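Local coordinates for protein putative NADPH:quinone reductase (Bacillus thuringiensis, PDB 3GMS) that probably reduces quinones with NADPH as a medium-chain dehydrogenase/reductase, although its activity and true substrate are not established, at residues L30-E34 against N76-V81; V111-I117 against I288-E292; I212-A217 against S232-H238; I221-N227 against G247-N251. One frame throughout, in Å; residues are numbered along the deposited sequence. Where two conformers were deposited one is given.

Contact 1 of 4, residues L30-E34 against N76-V81; sequences LKDNE and NVGAFV
Two backbone hydrogen bonds join 30-34 to 76-81. Gly78 N donates a hydrogen bond to Glu34 O at 2.8 Å, and Phe80 N donates one to Asp32 O, also at 2.8 Å. Both are fairly straight, with N-H...O angles near 160°. Between them Gly78 CA points a hydrogen at Lys31 O, 3.3 Å away. A water adds a bridge: it accepts from Ala79 N, donates to Leu30 O, and donates weakly to Asp32 OD1. Each segment holds a type I turn, Lys31 to Glu34 and Gly78 to Val81. The first is braced by Lys31 N, which bonds Glu34 OE1 from above the carboxylate plane. Asp32 leans over the Phe80 ring. Its CG is anti to its carbonyl carbon (chi1 -64°), and its carboxylate stacks on the ring with the planes 23° apart. Its CB sits 3.8 Å from the ring centroid in a CH-pi contact, offset toward the rim. Val81 CG2 packs on the backbone of Asn33 and on Glu34 O, 3.7 Å from the latter. At the other end Leu30 CD1 lies against Asn76 CB and 3.6 Å from Val77 C. The two turns meet beside the paired strands 34-43 and 71-77. Backbone hydrogen bonds thus set the position of the two turns at the surface, and side chains of Leu30, Asp32, Phe80 and Val81 pack around them.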
loop_
_atom_site.group_PDB
_atom_site.type_symbol
_atom_site.label_atom_id
_atom_site.label_comp_id
_atom_site.label_asym_id
_atom_site.label_seq_id
_atom_site.Cartn_x
_atom_site.Cartn_y
_atom_site.Cartn_z
ATOM N N LEU A 30 21.922 12.090 16.305
ATOM C CA LEU A 30 21.109 12.482 15.147
ATOM C C LEU A 30 21.882 13.373 14.177
ATOM O O LEU A 30 22.655 14.221 14.610
ATOM C CB LEU A 30 19.862 13.231 15.615
ATOM C CG LEU A 30 18.920 12.540 16.599
ATOM C CD1 LEU A 30 17.671 13.380 16.779
ATOM C CD2 LEU A 30 18.544 11.155 16.114
ATOM N N LYS A 31 21.663 13.184 12.873
ATOM C CA LYS A 31 22.269 14.039 11.850
ATOM C C LYS A 31 21.452 15.313 11.715
ATOM O O LYS A 31 20.320 15.380 12.203
ATOM C CB LYS A 31 22.382 13.300 10.500
ATOM C CG LYS A 31 23.252 12.043 10.529
ATOM C CD LYS A 31 22.825 11.089 9.393
ATOM C CE LYS A 31 22.837 9.616 9.842
ATOM N NZ LYS A 31 24.067 8.900 9.410
ATOM N N ASP A 32 22.020 16.321 11.047
ATOM C CA ASP A 32 21.417 17.658 11.005
ATOM C C ASP A 32 19.944 17.772 10.597
ATOM O O ASP A 32 19.224 18.605 11.162
ATOM C CB ASP A 32 22.246 18.615 10.130
ATOM C CG ASP A 32 23.637 18.871 10.684
ATOM O OD1 ASP A 32 23.773 18.954 11.928
ATOM O OD2 ASP A 32 24.580 19.011 9.859
ATOM N N ASN A 33 19.501 16.992 9.606
ATOM C CA ASN A 33 18.115 17.125 9.125
ATOM C C ASN A 33 17.213 15.943 9.532
ATOM O O ASN A 33 16.132 15.775 8.964
ATOM C CB ASN A 33 18.048 17.359 7.597
ATOM C CG ASN A 33 16.772 18.142 7.154
ATOM O OD1 ASN A 33 16.330 19.097 7.825
ATOM N ND2 ASN A 33 16.182 17.733 6.018
ATOM N N GLU A 34 17.638 15.174 10.533
ATOM C CA GLU A 34 16.912 13.948 10.942
ATOM C C GLU A 34 15.857 14.184 12.019
ATOM O O GLU A 34 15.982 15.085 12.858
ATOM C CB GLU A 34 17.869 12.891 11.478
ATOM C CG GLU A 34 18.759 12.223 10.462
ATOM C CD GLU A 34 19.484 11.005 11.031
ATOM O OE1 GLU A 34 20.061 11.072 12.150
ATOM O OE2 GLU A 34 19.474 9.975 10.337
ATOM N N ASN A 76 13.016 13.563 19.352
ATOM C CA ASN A 76 14.187 14.445 19.179
ATOM C C ASN A 76 14.343 14.788 17.710
ATOM O O ASN A 76 13.787 14.101 16.845
ATOM C CB ASN A 76 15.455 13.794 19.739
ATOM C CG ASN A 76 16.486 14.829 20.205
ATOM O OD1 ASN A 76 16.271 16.052 20.081
ATOM N ND2 ASN A 76 17.598 14.341 20.741
ATOM N N VAL A 77 15.055 15.864 17.416
ATOM C CA VAL A 77 15.327 16.275 16.041
ATOM C C VAL A 77 16.785 16.730 15.950
ATOM O O VAL A 77 17.390 17.113 16.964
ATOM C CB VAL A 77 14.366 17.399 15.546
ATOM C CG1 VAL A 77 12.890 16.921 15.526
ATOM C CG2 VAL A 77 14.512 18.700 16.383
ATOM N N GLY A 78 17.348 16.670 14.750
ATOM C CA GLY A 78 18.711 17.124 14.500
ATOM C C GLY A 78 18.832 18.641 14.421
ATOM O O GLY A 78 17.834 19.365 14.415
ATOM N N ALA A 79 20.074 19.109 14.348
ATOM C CA ALA A 79 20.391 20.549 14.504
ATOM C C ALA A 79 19.593 21.526 13.641
ATOM O O ALA A 79 19.296 22.638 14.082
ATOM C CB ALA A 79 21.917 20.793 14.342
ATOM N N PHE A 80 19.251 21.131 12.418
ATOM C CA PHE A 80 18.619 22.058 11.472
ATOM C C PHE A 80 17.097 22.004 11.474
ATOM O O PHE A 80 16.456 22.687 10.675
ATOM C CB PHE A 80 19.095 21.795 10.033
ATOM C CG PHE A 80 20.554 22.073 9.796
ATOM C CD1 PHE A 80 21.329 22.751 10.740
ATOM C CD2 PHE A 80 21.151 21.686 8.589
ATOM C CE1 PHE A 80 22.688 23.017 10.498
ATOM C CE2 PHE A 80 22.508 21.947 8.338
ATOM C CZ PHE A 80 23.274 22.615 9.291
ATOM N N VAL A 81 16.525 21.184 12.353
ATOM C CA VAL A 81 15.087 20.944 12.369
ATOM C C VAL A 81 14.443 21.726 13.505
ATOM O O VAL A 81 15.025 21.852 14.593
ATOM C CB VAL A 81 14.758 19.427 12.578
ATOM C CG1 VAL A 81 13.254 19.190 12.509
ATOM C CG2 VAL A 81 15.495 18.564 11.565
HETATM O O HOH W 1 22.240 17.254 14.546
#

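Contact 2 of 4, residues V111-I117 against I288-E292; sequences VPIPDSI and IRLVE
The segment 111-117 leaves strand 110-112 and bends through a type I turn from Pro114 to Ile117, passing the last turn of helix 277-292, with CA atoms 7.8 Å apart at Ile113 and Ile288 and 7.0 Å apart at Ser116 and Glu292. Ile288 is the centre of the contact, and its two branches do different work. CG2, anti to the backbone N, meets Pro114 CG tip to tip at 3.8 Å. The same methyl group touches Ile117 CD1 at 3.9 Å. The longer branch carries CD1 toward the strand, where it lies 3.5 Å from Pro112 O. Val111 CG1 and Ile113 CD1 each approach this CD1 at 4.2 Å. Ile117 CD1 also reaches Val291 CG1 at 4.0 Å, the two side chains crossing at about a right angle. Glu292 runs extended beyond CG and brings OE2 to 3.5 Å from Pro114 CG. The contact is thus apolar inside, with the Glu292 carboxylate at its partly exposed side. Ala122 of helix 119-122 packs on Ile113 and Ile117, and Thr121 touches Val291. Val111 also meets Trp280 and Phe284, earlier on helix 277-292. The end of helix 277-292 thus packs on the mixed sheet that holds strand 110-112. This is consistent with the chain returning from the Rossmann sheet to the GroES-like catalytic domain, as in medium-chain dehydrogenases/reductases.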
loop_
_atom_site.group_PDB
_atom_site.type_symbol
_atom_site.label_atom_id
_atom_site.label_comp_id
_atom_site.label_asym_id
_atom_site.label_seq_id
_atom_site.Cartn_x
_atom_site.Cartn_y
_atom_site.Cartn_z
ATOM N N VAL A 111 5.389 13.141 8.011
ATOM C CA VAL A 111 4.006 13.558 7.787
ATOM C C VAL A 111 3.265 13.808 9.100
ATOM O O VAL A 111 2.989 12.868 9.850
ATOM C CB VAL A 111 3.207 12.466 6.975
ATOM C CG1 VAL A 111 1.795 12.908 6.722
ATOM C CG2 VAL A 111 3.939 12.102 5.649
ATOM N N PRO A 112 2.900 15.077 9.376
ATOM C CA PRO A 112 2.144 15.397 10.593
ATOM C C PRO A 112 0.772 14.758 10.564
ATOM O O PRO A 112 0.131 14.777 9.529
ATOM C CB PRO A 112 1.977 16.933 10.503
ATOM C CG PRO A 112 3.109 17.390 9.627
ATOM C CD PRO A 112 3.207 16.287 8.573
ATOM N N ILE A 113 0.327 14.208 11.700
ATOM C CA ILE A 113 -1.002 13.613 11.812
ATOM C C ILE A 113 -1.846 14.427 12.823
ATOM O O ILE A 113 -1.379 14.699 13.914
ATOM C CB ILE A 113 -0.918 12.157 12.293
ATOM C CG1 ILE A 113 -0.161 11.333 11.236
ATOM C CG2 ILE A 113 -2.330 11.600 12.530
ATOM C CD1 ILE A 113 -0.924 11.104 9.901
ATOM N N PRO A 114 -3.057 14.828 12.435
ATOM C CA PRO A 114 -3.906 15.652 13.334
ATOM C C PRO A 114 -4.525 14.811 14.447
ATOM O O PRO A 114 -4.642 13.596 14.309
ATOM C CB PRO A 114 -4.984 16.193 12.384
ATOM C CG PRO A 114 -5.122 15.161 11.340
ATOM C CD PRO A 114 -3.721 14.574 11.143
ATOM N N ASP A 115 -4.904 15.456 15.554
ATOM C CA ASP A 115 -5.471 14.761 16.712
ATOM C C ASP A 115 -6.748 13.967 16.378
ATOM O O ASP A 115 -7.062 12.963 17.031
ATOM C CB ASP A 115 -5.761 15.768 17.835
ATOM C CG ASP A 115 -4.501 16.420 18.377
ATOM O OD1 ASP A 115 -3.378 15.959 18.084
ATOM O OD2 ASP A 115 -4.638 17.422 19.105
ATOM N N SER A 116 -7.443 14.433 15.354
ATOM C CA SER A 116 -8.655 13.816 14.806
ATOM C C SER A 116 -8.504 12.362 14.348
ATOM O O SER A 116 -9.482 11.620 14.284
ATOM C CB SER A 116 -9.102 14.641 13.600
ATOM O OG SER A 116 -10.477 14.479 13.354
ATOM N N ILE A 117 -7.285 11.971 13.986
ATOM C CA ILE A 117 -7.054 10.654 13.366
ATOM C C ILE A 117 -6.399 9.675 14.341
ATOM O O ILE A 117 -5.352 9.973 14.895
ATOM C CB ILE A 117 -6.229 10.817 12.071
ATOM C CG1 ILE A 117 -7.050 11.658 11.065
ATOM C CG2 ILE A 117 -5.730 9.442 11.554
ATOM C CD1 ILE A 117 -6.525 11.696 9.673
ATOM N N ILE A 288 -5.361 13.049 4.200
ATOM C CA ILE A 288 -5.758 13.289 5.595
ATOM C C ILE A 288 -7.139 13.986 5.626
ATOM O O ILE A 288 -8.007 13.583 6.400
ATOM C CB ILE A 288 -4.682 14.082 6.339
ATOM C CG1 ILE A 288 -3.469 13.159 6.638
ATOM C CG2 ILE A 288 -5.255 14.759 7.607
ATOM C CD1 ILE A 288 -2.229 13.942 7.109
ATOM N N ARG A 289 -7.345 15.005 4.784
ATOM C CA ARG A 289 -8.674 15.634 4.677
ATOM C C ARG A 289 -9.766 14.636 4.304
ATOM O O ARG A 289 -10.849 14.672 4.888
ATOM C CB ARG A 289 -8.705 16.793 3.670
ATOM C CG ARG A 289 -7.649 17.832 3.868
ATOM C CD ARG A 289 -7.521 18.323 5.279
ATOM N NE ARG A 289 -6.507 19.375 5.280
ATOM C CZ ARG A 289 -5.217 19.186 5.524
ATOM N NH1 ARG A 289 -4.755 17.988 5.875
ATOM N NH2 ARG A 289 -4.391 20.230 5.462
ATOM N N LEU A 290 -9.476 13.735 3.352
ATOM C CA LEU A 290 -10.440 12.714 2.910
ATOM C C LEU A 290 -10.823 11.755 4.054
ATOM O O LEU A 290 -12.001 11.383 4.207
ATOM C CB LEU A 290 -9.920 11.909 1.719
ATOM C CG LEU A 290 -9.846 12.653 0.373
ATOM C CD1 LEU A 290 -9.160 11.803 -0.685
ATOM C CD2 LEU A 290 -11.242 13.143 -0.079
ATOM N N VAL A 291 -9.838 11.399 4.862
ATOM C CA VAL A 291 -10.101 10.585 6.051
ATOM C C VAL A 291 -10.900 11.377 7.092
ATOM O O VAL A 291 -11.889 10.874 7.625
ATOM C CB VAL A 291 -8.807 10.024 6.664
ATOM C CG1 VAL A 291 -9.112 9.214 7.971
ATOM C CG2 VAL A 291 -8.124 9.104 5.660
ATOM N N GLU A 292 -10.485 12.616 7.356
ATOM C CA GLU A 292 -11.189 13.463 8.344
ATOM C C GLU A 292 -12.653 13.635 7.973
ATOM O O GLU A 292 -13.518 13.575 8.854
ATOM C CB GLU A 292 -10.553 14.823 8.441
ATOM C CG GLU A 292 -9.351 14.879 9.285
ATOM C CD GLU A 292 -8.643 16.208 9.162
ATOM O OE1 GLU A 292 -8.690 16.830 8.068
ATOM O OE2 GLU A 292 -8.025 16.617 10.151
#

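Contact 3 of 4, residues I212-A217 against S232-H238; sequences IGADAA and SLRPNGH
In this part of the Rossmann-type domain, strand 214-219 pairs in parallel with strand 237-241, the two joined through helix 223-231 in a beta-alpha-beta crossover. Asp215 O accepts from His238 N at 3.1 Å, and Ala217 N donates to His238 O at 2.9 Å. The short strand 233-234 pairs with the start of strand 214-219. Ala214 N donates to Ser232 O, while Ala214 O receives Arg234 N at 2.8 Å. A type II turn from Arg234 to Gly237 then leads into the second strand. Leu233 CD2 fills the angle between the pairings, 3.7 Å from Ala214 CB and 3.8 Å from Ala217 CB. Gly213, at a positive phi of 89°, brings its CA 3.4 Å from Ser232 O. Asp215 has a second partner, since OD2 accepts a hydrogen bond from Val147 N of the neighbouring strand 147-150. That bond probably helps hold the carboxylate for Arg234. The arginine leaves its backbone with CG between N and the carbonyl carbon (chi1 66°), then runs extended to NE. There NE donates to Asp215 OD1 in a salt bridge of 2.7 Å, nearly straight at 170°. OD1 accepts through its anti lone pair, the one away from OD2, and lies in the guanidinium plane of Arg234.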
loop_
_atom_site.group_PDB
_atom_site.type_symbol
_atom_site.label_atom_id
_atom_site.label_comp_id
_atom_site.label_asym_id
_atom_site.label_seq_id
_atom_site.Cartn_x
_atom_site.Cartn_y
_atom_site.Cartn_z
ATOM N N ILE A 212 -17.681 -2.420 -25.595
ATOM C CA ILE A 212 -16.656 -1.417 -25.860
ATOM C C ILE A 212 -15.337 -1.755 -25.154
ATOM O O ILE A 212 -14.258 -1.445 -25.642
ATOM C CB ILE A 212 -17.134 -0.021 -25.420
ATOM C CG1 ILE A 212 -18.268 0.490 -26.311
ATOM C CG2 ILE A 212 -15.956 0.967 -25.440
ATOM C CD1 ILE A 212 -17.807 0.951 -27.678
ATOM N N GLY A 213 -15.445 -2.407 -23.999
ATOM C CA GLY A 213 -14.303 -2.653 -23.101
ATOM C C GLY A 213 -14.162 -1.495 -22.135
ATOM O O GLY A 213 -14.750 -0.421 -22.342
ATOM N N ALA A 214 -13.387 -1.722 -21.061
ATOM C CA ALA A 214 -13.141 -0.709 -20.050
ATOM C C ALA A 214 -12.075 0.273 -20.512
ATOM O O ALA A 214 -11.353 -0.008 -21.465
ATOM C CB ALA A 214 -12.686 -1.387 -18.751
ATOM N N ASP A 215 -11.979 1.396 -19.797
ATOM C CA ASP A 215 -11.033 2.454 -20.097
ATOM C C ASP A 215 -9.649 2.211 -19.527
ATOM O O ASP A 215 -8.666 2.562 -20.170
ATOM C CB ASP A 215 -11.548 3.791 -19.625
ATOM C CG ASP A 215 -12.845 4.177 -20.310
ATOM O OD1 ASP A 215 -12.814 4.418 -21.540
ATOM O OD2 ASP A 215 -13.890 4.186 -19.637
ATOM N N ALA A 216 -9.584 1.620 -18.330
ATOM C CA ALA A 216 -8.311 1.392 -17.652
ATOM C C ALA A 216 -8.394 0.142 -16.780
ATOM O O ALA A 216 -9.505 -0.304 -16.405
ATOM C CB ALA A 216 -7.931 2.606 -16.820
ATOM N N ALA A 217 -7.243 -0.447 -16.478
ATOM C CA ALA A 217 -7.201 -1.627 -15.624
ATOM C C ALA A 217 -5.971 -1.596 -14.731
ATOM O O ALA A 217 -4.903 -1.114 -15.155
ATOM C CB ALA A 217 -7.211 -2.897 -16.426
ATOM N N SER A 232 -9.592 -7.000 -21.621
ATOM C CA SER A 232 -10.932 -6.461 -21.394
ATOM C C SER A 232 -10.986 -4.948 -21.537
ATOM O O SER A 232 -12.009 -4.317 -21.281
ATOM C CB SER A 232 -11.492 -6.906 -20.036
ATOM O OG SER A 232 -11.412 -8.309 -19.884
ATOM N N LEU A 233 -9.881 -4.343 -21.946
ATOM C CA LEU A 233 -9.887 -2.898 -22.208
ATOM C C LEU A 233 -10.166 -2.555 -23.658
ATOM O O LEU A 233 -9.816 -3.323 -24.549
ATOM C CB LEU A 233 -8.515 -2.297 -21.871
ATOM C CG LEU A 233 -8.156 -2.567 -20.421
ATOM C CD1 LEU A 233 -6.721 -2.098 -20.190
ATOM C CD2 LEU A 233 -9.136 -1.869 -19.524
ATOM N N ARG A 234 -10.713 -1.367 -23.875
ATOM C CA ARG A 234 -10.870 -0.815 -25.213
ATOM C C ARG A 234 -9.487 -0.611 -25.841
ATOM O O ARG A 234 -8.480 -0.485 -25.109
ATOM C CB ARG A 234 -11.651 0.498 -25.165
ATOM C CG ARG A 234 -10.965 1.678 -24.449
ATOM C CD ARG A 234 -11.831 2.903 -24.527
ATOM N NE ARG A 234 -11.311 4.021 -23.737
ATOM C CZ ARG A 234 -10.240 4.765 -24.041
ATOM N NH1 ARG A 234 -9.524 4.516 -25.131
ATOM N NH2 ARG A 234 -9.879 5.764 -23.233
ATOM N N PRO A 235 -9.420 -0.608 -27.192
ATOM C CA PRO A 235 -8.178 -0.198 -27.847
ATOM C C PRO A 235 -7.777 1.168 -27.347
ATOM O O PRO A 235 -8.634 2.023 -27.154
ATOM C CB PRO A 235 -8.577 -0.094 -29.337
ATOM C CG PRO A 235 -9.781 -0.940 -29.481
ATOM C CD PRO A 235 -10.464 -1.019 -28.157
ATOM N N ASN A 236 -6.480 1.357 -27.108
ATOM C CA ASN A 236 -5.945 2.598 -26.545
ATOM C C ASN A 236 -6.313 2.848 -25.087
ATOM O O ASN A 236 -6.116 3.966 -24.578
ATOM C CB ASN A 236 -6.265 3.809 -27.424
ATOM C CG ASN A 236 -5.830 3.586 -28.870
ATOM O OD1 ASN A 236 -6.569 3.882 -29.805
ATOM N ND2 ASN A 236 -4.650 2.998 -29.047
ATOM N N GLY A 237 -6.817 1.807 -24.420
ATOM C CA GLY A 237 -7.087 1.876 -22.981
ATOM C C GLY A 237 -5.749 1.738 -22.279
ATOM O O GLY A 237 -4.746 1.378 -22.913
ATOM N N HIS A 238 -5.742 1.945 -20.966
ATOM C CA HIS A 238 -4.486 2.022 -20.236
ATOM C C HIS A 238 -4.449 0.897 -19.199
ATOM O O HIS A 238 -5.310 0.845 -18.293
ATOM C CB HIS A 238 -4.375 3.396 -19.589
ATOM C CG HIS A 238 -2.970 3.770 -19.180
ATOM N ND1 HIS A 238 -2.626 5.036 -18.746
ATOM C CD2 HIS A 238 -1.829 3.036 -19.130
ATOM C CE1 HIS A 238 -1.333 5.069 -18.460
ATOM N NE2 HIS A 238 -0.828 3.865 -18.682
#

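Contact 4 of 4, residues I221-N227 against G247-N251; sequences IGGPDGN and GIQVN
Asn227 reaches from helix 223-231 to the loop 247-251. Its CB carries CG anti to the carbonyl carbon (chi1 -72°), which turns the amide to the loop. CG comes within 3.6 Å of Asn251 N. At the tip OD1 accepts from that same Asn251 N at 2.8 Å. The donor lies in the carbonyl plane and on a lone pair, and the N-H...O angle is 155°. OD1 also lies close to Val250 CB, at 3.2 Å. The other tip atom, ND2, donates to a water, which in turn donates a hydrogen bond to Gln249 O. The amide is thus held at both ends, by one direct bond and one water bridge, which fixes its rotation. Asn251 is itself the N-cap of helix 252-257, its OD1 making a weak hydrogen bond to Glu254 N. The side chain of one helix therefore holds the backbone N of the residue that caps the next. Both helices belong to the Rossmann-type domain. Nearer the beginning of helix 223-231, Gly223 N donates to Ile248 O at 2.7 Å, from above the carbonyl plane and with a bent angle of 135°. Ile248 CG2 rests 3.6 Å from Gly223 CA. Val250 CG1 fits against two glycines, 3.8 Å from Gly222 CA and 3.9 Å from Gly226 CA. Val250 also packs on Ile255 of helix 252-257.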
loop_
_atom_site.group_PDB
_atom_site.type_symbol
_atom_site.label_atom_id
_atom_site.label_comp_id
_atom_site.label_asym_id
_atom_site.label_seq_id
_atom_site.Cartn_x
_atom_site.Cartn_y
_atom_site.Cartn_z
ATOM N N ILE A 221 -2.052 -9.130 -10.065
ATOM C CA ILE A 221 -1.825 -10.579 -10.111
ATOM C C ILE A 221 -0.834 -11.033 -11.163
ATOM O O ILE A 221 0.035 -11.863 -10.882
ATOM C CB ILE A 221 -3.176 -11.336 -10.375
ATOM C CG1 ILE A 221 -4.222 -10.959 -9.311
ATOM C CG2 ILE A 221 -2.955 -12.870 -10.404
ATOM C CD1 ILE A 221 -5.625 -11.626 -9.542
ATOM N N GLY A 222 -0.963 -10.502 -12.376
ATOM C CA GLY A 222 -0.110 -10.954 -13.486
ATOM C C GLY A 222 -0.568 -12.268 -14.119
ATOM O O GLY A 222 -1.700 -12.721 -13.884
ATOM N N GLY A 223 0.323 -12.875 -14.914
ATOM C CA GLY A 223 0.046 -14.146 -15.608
ATOM C C GLY A 223 -1.222 -14.097 -16.457
ATOM O O GLY A 223 -1.581 -13.038 -16.980
ATOM N N PRO A 224 -1.914 -15.247 -16.583
ATOM C CA PRO A 224 -3.179 -15.353 -17.324
ATOM C C PRO A 224 -4.279 -14.388 -16.865
ATOM O O PRO A 224 -4.999 -13.830 -17.706
ATOM C CB PRO A 224 -3.609 -16.805 -17.059
ATOM C CG PRO A 224 -2.336 -17.533 -16.871
ATOM C CD PRO A 224 -1.446 -16.570 -16.120
ATOM N N ASP A 225 -4.389 -14.181 -15.545
ATOM C CA ASP A 225 -5.355 -13.234 -14.956
ATOM C C ASP A 225 -5.068 -11.819 -15.453
ATOM O O ASP A 225 -5.971 -11.116 -15.882
ATOM C CB ASP A 225 -5.275 -13.218 -13.402
ATOM C CG ASP A 225 -5.742 -14.510 -12.759
ATOM O OD1 ASP A 225 -6.961 -14.676 -12.585
ATOM O OD2 ASP A 225 -4.890 -15.351 -12.416
ATOM N N GLY A 226 -3.812 -11.370 -15.348
ATOM C CA GLY A 226 -3.495 -10.043 -15.880
ATOM C C GLY A 226 -3.756 -9.881 -17.385
ATOM O O GLY A 226 -4.234 -8.827 -17.850
ATOM N N ASN A 227 -3.413 -10.908 -18.159
ATOM C CA ASN A 227 -3.578 -10.870 -19.626
ATOM C C ASN A 227 -5.046 -10.730 -19.967
ATOM O O ASN A 227 -5.425 -9.912 -20.799
ATOM C CB ASN A 227 -3.025 -12.148 -20.276
ATOM C CG ASN A 227 -1.518 -12.207 -20.242
ATOM O OD1 ASN A 227 -0.850 -11.165 -20.247
ATOM N ND2 ASN A 227 -0.968 -13.408 -20.195
ATOM N N GLY A 247 3.408 -14.312 -9.525
ATOM C CA GLY A 247 4.818 -14.514 -9.815
ATOM C C GLY A 247 5.177 -14.573 -11.289
ATOM O O GLY A 247 6.330 -14.823 -11.617
ATOM N N ILE A 248 4.205 -14.330 -12.172
ATOM C CA ILE A 248 4.344 -14.515 -13.625
ATOM C C ILE A 248 4.047 -13.210 -14.365
ATOM O O ILE A 248 2.967 -12.618 -14.207
ATOM C CB ILE A 248 3.354 -15.612 -14.159
ATOM C CG1 ILE A 248 3.695 -16.993 -13.586
ATOM C CG2 ILE A 248 3.326 -15.668 -15.705
ATOM C CD1 ILE A 248 2.554 -17.962 -13.700
ATOM N N GLN A 249 5.011 -12.761 -15.165
ATOM C CA GLN A 249 4.852 -11.555 -15.979
ATOM C C GLN A 249 3.671 -11.705 -16.924
ATOM O O GLN A 249 3.442 -12.795 -17.462
ATOM C CB GLN A 249 6.103 -11.343 -16.844
ATOM C CG GLN A 249 7.201 -10.363 -16.318
ATOM C CD GLN A 249 6.719 -9.444 -15.212
ATOM O OE1 GLN A 249 7.033 -9.677 -14.049
ATOM N NE2 GLN A 249 5.954 -8.404 -15.559
ATOM N N VAL A 250 2.915 -10.631 -17.140
ATOM C CA VAL A 250 1.935 -10.628 -18.234
ATOM C C VAL A 250 2.652 -10.686 -19.576
ATOM O O VAL A 250 3.848 -10.380 -19.675
ATOM C CB VAL A 250 0.951 -9.413 -18.224
ATOM C CG1 VAL A 250 0.174 -9.344 -16.918
ATOM C CG2 VAL A 250 1.665 -8.063 -18.501
ATOM N N ASN A 251 1.912 -11.073 -20.607
ATOM C CA ASN A 251 2.430 -11.066 -21.960
ATOM C C ASN A 251 2.415 -9.644 -22.542
ATOM O O ASN A 251 1.557 -9.277 -23.342
ATOM C CB ASN A 251 1.644 -12.042 -22.830
ATOM C CG ASN A 251 2.411 -12.470 -24.068
ATOM O OD1 ASN A 251 3.271 -11.742 -24.583
ATOM N ND2 ASN A 251 2.092 -13.657 -24.563
HETATM O O HOH W 2 1.856 -13.950 -19.566
#

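In the fold
From the N terminus, contact 1 closes first, bringing the turn before strand 34-43 to the end of strand 71-77 in the GroES-like part. Contact 2 opens after it and closes a much longer loop, tying the end of strand 110-112 to helix 277-292. Contacts 3 and 4 are both nested inside that loop. They cross each other: strand 214-219, helix 223-231, strand 237-241 and the following loop supply their segments in turn. Their centres are about 17 Å apart. Contact 1 lies on the opposite side of the chain's centre from both. Contact 3 pairs strands 214-219 and 237-241 of the parallel sheet, while contact 4 ties helix 223-231 to the loop before helix 252-257.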